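Local coordinates for SusD superfamily protein (Bacteroides thetaiotaomicron, PDB 3MCX), which is of unknown function but, as a SusD-family protein of the bacterial outer membrane, probably takes part in capturing nutrient glycans at the cell surface, at residues L136-K148 with E451-Q463. Residues are numbered along the deposited sequence; the frame is centred on the assembly and turned at random.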
# COMPACT_ATOMS: atom_id res chain seq x y z
N LEU A 136 6.58 7.15 -4.03
CA LEU A 136 7.31 8.32 -3.55
C LEU A 136 6.42 9.57 -3.46
O LEU A 136 6.51 10.34 -2.52
CB LEU A 136 8.50 8.62 -4.45
CG LEU A 136 9.68 7.64 -4.31
CD1 LEU A 136 10.52 7.67 -5.56
CD2 LEU A 136 10.49 7.98 -3.07
N THR A 137 5.59 9.76 -4.48
CA THR A 137 4.80 10.95 -4.59
C THR A 137 3.79 11.02 -3.44
O THR A 137 3.51 12.09 -2.90
CB THR A 137 4.11 11.05 -5.97
OG1 THR A 137 5.11 11.02 -7.00
CG2 THR A 137 3.27 12.31 -6.09
N ARG A 138 3.21 9.89 -3.08
CA ARG A 138 2.17 9.90 -2.08
C ARG A 138 2.75 10.00 -0.67
O ARG A 138 2.04 10.48 0.20
CB ARG A 138 1.22 8.70 -2.28
CG ARG A 138 1.80 7.40 -1.93
CD ARG A 138 1.05 6.23 -2.60
NE ARG A 138 -0.40 6.20 -2.53
CZ ARG A 138 -1.15 5.09 -2.32
NH1 ARG A 138 -0.61 3.91 -2.03
NH2 ARG A 138 -2.45 5.16 -2.42
N LEU A 139 4.02 9.64 -0.46
CA LEU A 139 4.68 9.84 0.84
C LEU A 139 5.19 11.26 0.99
O LEU A 139 5.05 11.85 2.07
CB LEU A 139 5.86 8.88 1.03
CG LEU A 139 5.53 7.66 1.87
CD1 LEU A 139 4.48 6.73 1.21
CD2 LEU A 139 6.83 6.91 2.23
N PHE A 140 5.82 11.80 -0.06
CA PHE A 140 6.60 13.01 0.06
C PHE A 140 5.92 14.26 -0.51
O PHE A 140 6.50 15.35 -0.51
CB PHE A 140 7.99 12.78 -0.58
CG PHE A 140 8.82 11.77 0.19
CD1 PHE A 140 9.50 12.17 1.31
CD2 PHE A 140 8.86 10.43 -0.20
CE1 PHE A 140 10.26 11.26 2.07
CE2 PHE A 140 9.62 9.50 0.55
CZ PHE A 140 10.30 9.94 1.69
N GLY A 141 4.67 14.09 -0.99
CA GLY A 141 3.88 15.17 -1.61
C GLY A 141 2.51 15.23 -0.97
O GLY A 141 1.95 14.21 -0.56
N MSE A 142 1.95 16.43 -0.90
CA MSE A 142 0.58 16.59 -0.42
C MSE A 142 -0.38 15.89 -1.39
O MSE A 142 -0.09 15.77 -2.58
CB MSE A 142 0.22 18.08 -0.31
CG MSE A 142 1.03 18.82 0.75
SE MSE A 142 0.79 18.25 2.56
CE MSE A 142 -1.07 18.76 2.88
N PRO A 143 -1.54 15.47 -0.89
CA PRO A 143 -2.47 14.72 -1.73
C PRO A 143 -2.89 15.49 -2.98
O PRO A 143 -3.22 16.67 -2.93
CB PRO A 143 -3.68 14.47 -0.81
CG PRO A 143 -3.20 14.71 0.53
CD PRO A 143 -2.02 15.59 0.49
N TYR A 144 -2.86 14.74 -4.09
CA TYR A 144 -3.24 15.33 -5.38
C TYR A 144 -4.56 16.10 -5.29
O TYR A 144 -4.70 17.20 -5.83
CB TYR A 144 -3.34 14.24 -6.45
CG TYR A 144 -3.69 14.69 -7.84
CD1 TYR A 144 -4.99 15.03 -8.15
CD2 TYR A 144 -2.74 14.74 -8.85
CE1 TYR A 144 -5.36 15.45 -9.42
CE2 TYR A 144 -3.09 15.15 -10.13
CZ TYR A 144 -4.39 15.52 -10.40
OH TYR A 144 -4.78 15.93 -11.66
N THR A 145 -5.54 15.49 -4.64
CA THR A 145 -6.89 16.05 -4.64
C THR A 145 -7.06 17.30 -3.81
O THR A 145 -8.10 17.96 -3.88
CB THR A 145 -7.93 14.98 -4.21
OG1 THR A 145 -7.50 14.35 -3.01
CG2 THR A 145 -8.11 13.92 -5.30
N ASN A 146 -6.06 17.67 -3.03
CA ASN A 146 -6.13 18.96 -2.34
C ASN A 146 -6.12 20.15 -3.30
O ASN A 146 -6.64 21.21 -2.98
CB ASN A 146 -4.98 19.13 -1.33
CG ASN A 146 -5.14 18.34 -0.06
OD1 ASN A 146 -6.06 17.52 0.08
ND2 ASN A 146 -4.26 18.60 0.90
N ASP A 147 -5.46 19.99 -4.46
CA ASP A 147 -5.08 21.13 -5.28
C ASP A 147 -4.76 20.74 -6.74
O ASP A 147 -3.93 21.38 -7.38
CB ASP A 147 -3.84 21.80 -4.63
CG ASP A 147 -2.63 20.87 -4.58
OD1 ASP A 147 -2.76 19.65 -4.83
OD2 ASP A 147 -1.53 21.42 -4.29
N LYS A 148 -5.40 19.68 -7.22
CA LYS A 148 -5.10 19.14 -8.57
C LYS A 148 -3.60 18.94 -8.78
O LYS A 148 -3.06 19.19 -9.84
CB LYS A 148 -5.71 20.02 -9.66
CG LYS A 148 -7.27 20.12 -9.59
CD LYS A 148 -7.90 18.77 -9.98
CE LYS A 148 -9.46 18.80 -10.01
NZ LYS A 148 -10.01 17.40 -10.13
N GLU A 451 -5.75 17.03 9.88
CA GLU A 451 -6.50 17.44 8.69
C GLU A 451 -5.80 17.00 7.42
O GLU A 451 -4.58 16.84 7.41
CB GLU A 451 -6.71 18.95 8.67
CG GLU A 451 -7.44 19.49 9.87
CD GLU A 451 -8.95 19.30 9.81
OE1 GLU A 451 -9.46 18.50 8.97
OE2 GLU A 451 -9.61 19.98 10.64
N ALA A 452 -6.57 16.83 6.34
CA ALA A 452 -6.02 16.40 5.05
C ALA A 452 -5.15 17.46 4.37
O ALA A 452 -4.40 17.16 3.45
CB ALA A 452 -7.15 15.96 4.09
N THR A 453 -5.18 18.66 4.92
CA THR A 453 -4.34 19.78 4.51
C THR A 453 -3.17 20.03 5.48
O THR A 453 -2.41 20.97 5.27
CB THR A 453 -5.17 21.04 4.43
OG1 THR A 453 -5.92 21.21 5.65
CG2 THR A 453 -6.16 20.96 3.22
N ASP A 454 -2.99 19.16 6.47
CA ASP A 454 -1.90 19.36 7.42
C ASP A 454 -0.54 19.22 6.69
O ASP A 454 -0.32 18.25 6.00
CB ASP A 454 -2.03 18.35 8.56
CG ASP A 454 -1.16 18.67 9.76
OD1 ASP A 454 0.09 18.69 9.59
OD2 ASP A 454 -1.70 18.86 10.89
N LEU A 455 0.33 20.20 6.89
CA LEU A 455 1.65 20.19 6.23
C LEU A 455 2.38 18.91 6.55
O LEU A 455 3.19 18.47 5.72
CB LEU A 455 2.50 21.40 6.60
CG LEU A 455 1.92 22.77 6.31
CD1 LEU A 455 2.86 23.85 6.80
CD2 LEU A 455 1.62 22.85 4.84
N ARG A 456 2.14 18.30 7.72
CA ARG A 456 2.89 17.10 8.10
C ARG A 456 2.51 15.84 7.33
O ARG A 456 3.19 14.81 7.46
CB ARG A 456 2.77 16.87 9.62
CG ARG A 456 3.31 18.02 10.44
CD ARG A 456 2.92 17.91 11.90
NE ARG A 456 1.48 17.96 12.05
CZ ARG A 456 0.85 17.67 13.18
NH1 ARG A 456 1.55 17.31 14.26
NH2 ARG A 456 -0.48 17.76 13.24
N ILE A 457 1.44 15.88 6.53
CA ILE A 457 1.10 14.75 5.68
C ILE A 457 2.21 14.44 4.71
O ILE A 457 2.47 13.27 4.44
CB ILE A 457 -0.21 14.97 4.90
CG1 ILE A 457 -1.41 14.73 5.83
CG2 ILE A 457 -0.26 14.08 3.63
CD1 ILE A 457 -2.61 15.57 5.44
N ALA A 458 2.85 15.48 4.13
CA ALA A 458 3.99 15.29 3.25
C ALA A 458 5.23 15.08 4.13
O ALA A 458 5.63 15.98 4.87
CB ALA A 458 4.16 16.49 2.33
N LEU A 459 5.79 13.88 4.01
CA LEU A 459 7.01 13.56 4.75
C LEU A 459 8.12 14.49 4.36
O LEU A 459 8.18 14.96 3.23
CB LEU A 459 7.43 12.12 4.50
CG LEU A 459 6.50 11.04 5.05
CD1 LEU A 459 7.05 9.68 4.69
CD2 LEU A 459 6.38 11.14 6.56
N PRO A 460 9.06 14.76 5.27
CA PRO A 460 10.20 15.56 4.87
C PRO A 460 11.07 14.85 3.83
O PRO A 460 11.29 13.67 3.93
CB PRO A 460 10.98 15.78 6.17
CG PRO A 460 10.60 14.61 6.98
CD PRO A 460 9.21 14.21 6.63
N ILE A 461 11.53 15.62 2.87
CA ILE A 461 12.52 15.18 1.92
C ILE A 461 13.79 14.88 2.75
O ILE A 461 14.12 15.61 3.66
CB ILE A 461 12.82 16.30 0.91
CG1 ILE A 461 11.54 16.76 0.15
CG2 ILE A 461 13.97 15.91 -0.09
CD1 ILE A 461 10.80 15.69 -0.59
N PRO A 462 14.52 13.80 2.42
CA PRO A 462 15.70 13.47 3.21
C PRO A 462 16.67 14.63 3.27
O PRO A 462 16.95 15.30 2.27
CB PRO A 462 16.33 12.28 2.46
CG PRO A 462 15.23 11.67 1.70
CD PRO A 462 14.20 12.76 1.43
N GLN A 463 17.26 14.85 4.45
CA GLN A 463 18.22 15.90 4.61
C GLN A 463 19.43 15.72 3.69
O GLN A 463 20.03 16.69 3.27
CB GLN A 463 18.73 16.04 6.07
CG GLN A 463 19.50 17.27 6.36
CD GLN A 463 18.69 18.53 6.19
OE1 GLN A 463 17.49 18.53 6.51
NE2 GLN A 463 19.33 19.61 5.73
O HOH W 1 1.86 11.00 2.94
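Phe140 and Leu459 meet at the apolar centre, CD1 of the ring lying 3.8 Å from CB of Leu459, while the Leu459 side chain runs alongside Leu139 and brings Leu459 CD1 to 3.7 Å from Leu139 CD2. With CG of the phenylalanine anti to the carbonyl carbon (chi1 -67°), Phe140 CE1 lies 3.2 Å from Pro460 O, which sits at the ring edge near its plane, and Ile461 CD1 packs against Phe140 CB. Leu459 N donates to Leu139 O (2.9 Å, N-H...O 166°), so the last turn of helix 115-140 is tied to the loop leading into helix 463-468. In this mainly helical SusD-family fold, two parts of the chain far apart in sequence are joined here, and Asn475, near the C-terminus, bonds both Phe140 O and Leu459 O. A water lies 2.8 Å from both Arg138 O and Ile457 O, bridging the segments beside this junction. Further out, selenomethionine Met142 folds back at chi2 and chi3; its SE rests 3.8 Å from Ala458 CB and its CE methyl reaches the carbonyl oxygens of Thr453 and Asp454. Pro143 CD packs on Ile457 CG2. At the polar edge, Asn146 ND2 gives an almost straight bond to Ala452 O (2.9 Å, 178°), approaching from above the carbonyl plane. Replacing Asn146 by an alanine would probably leave Ala452 O without this amide donor and hold the 451-454 turn less firmly against the 143-146 bend.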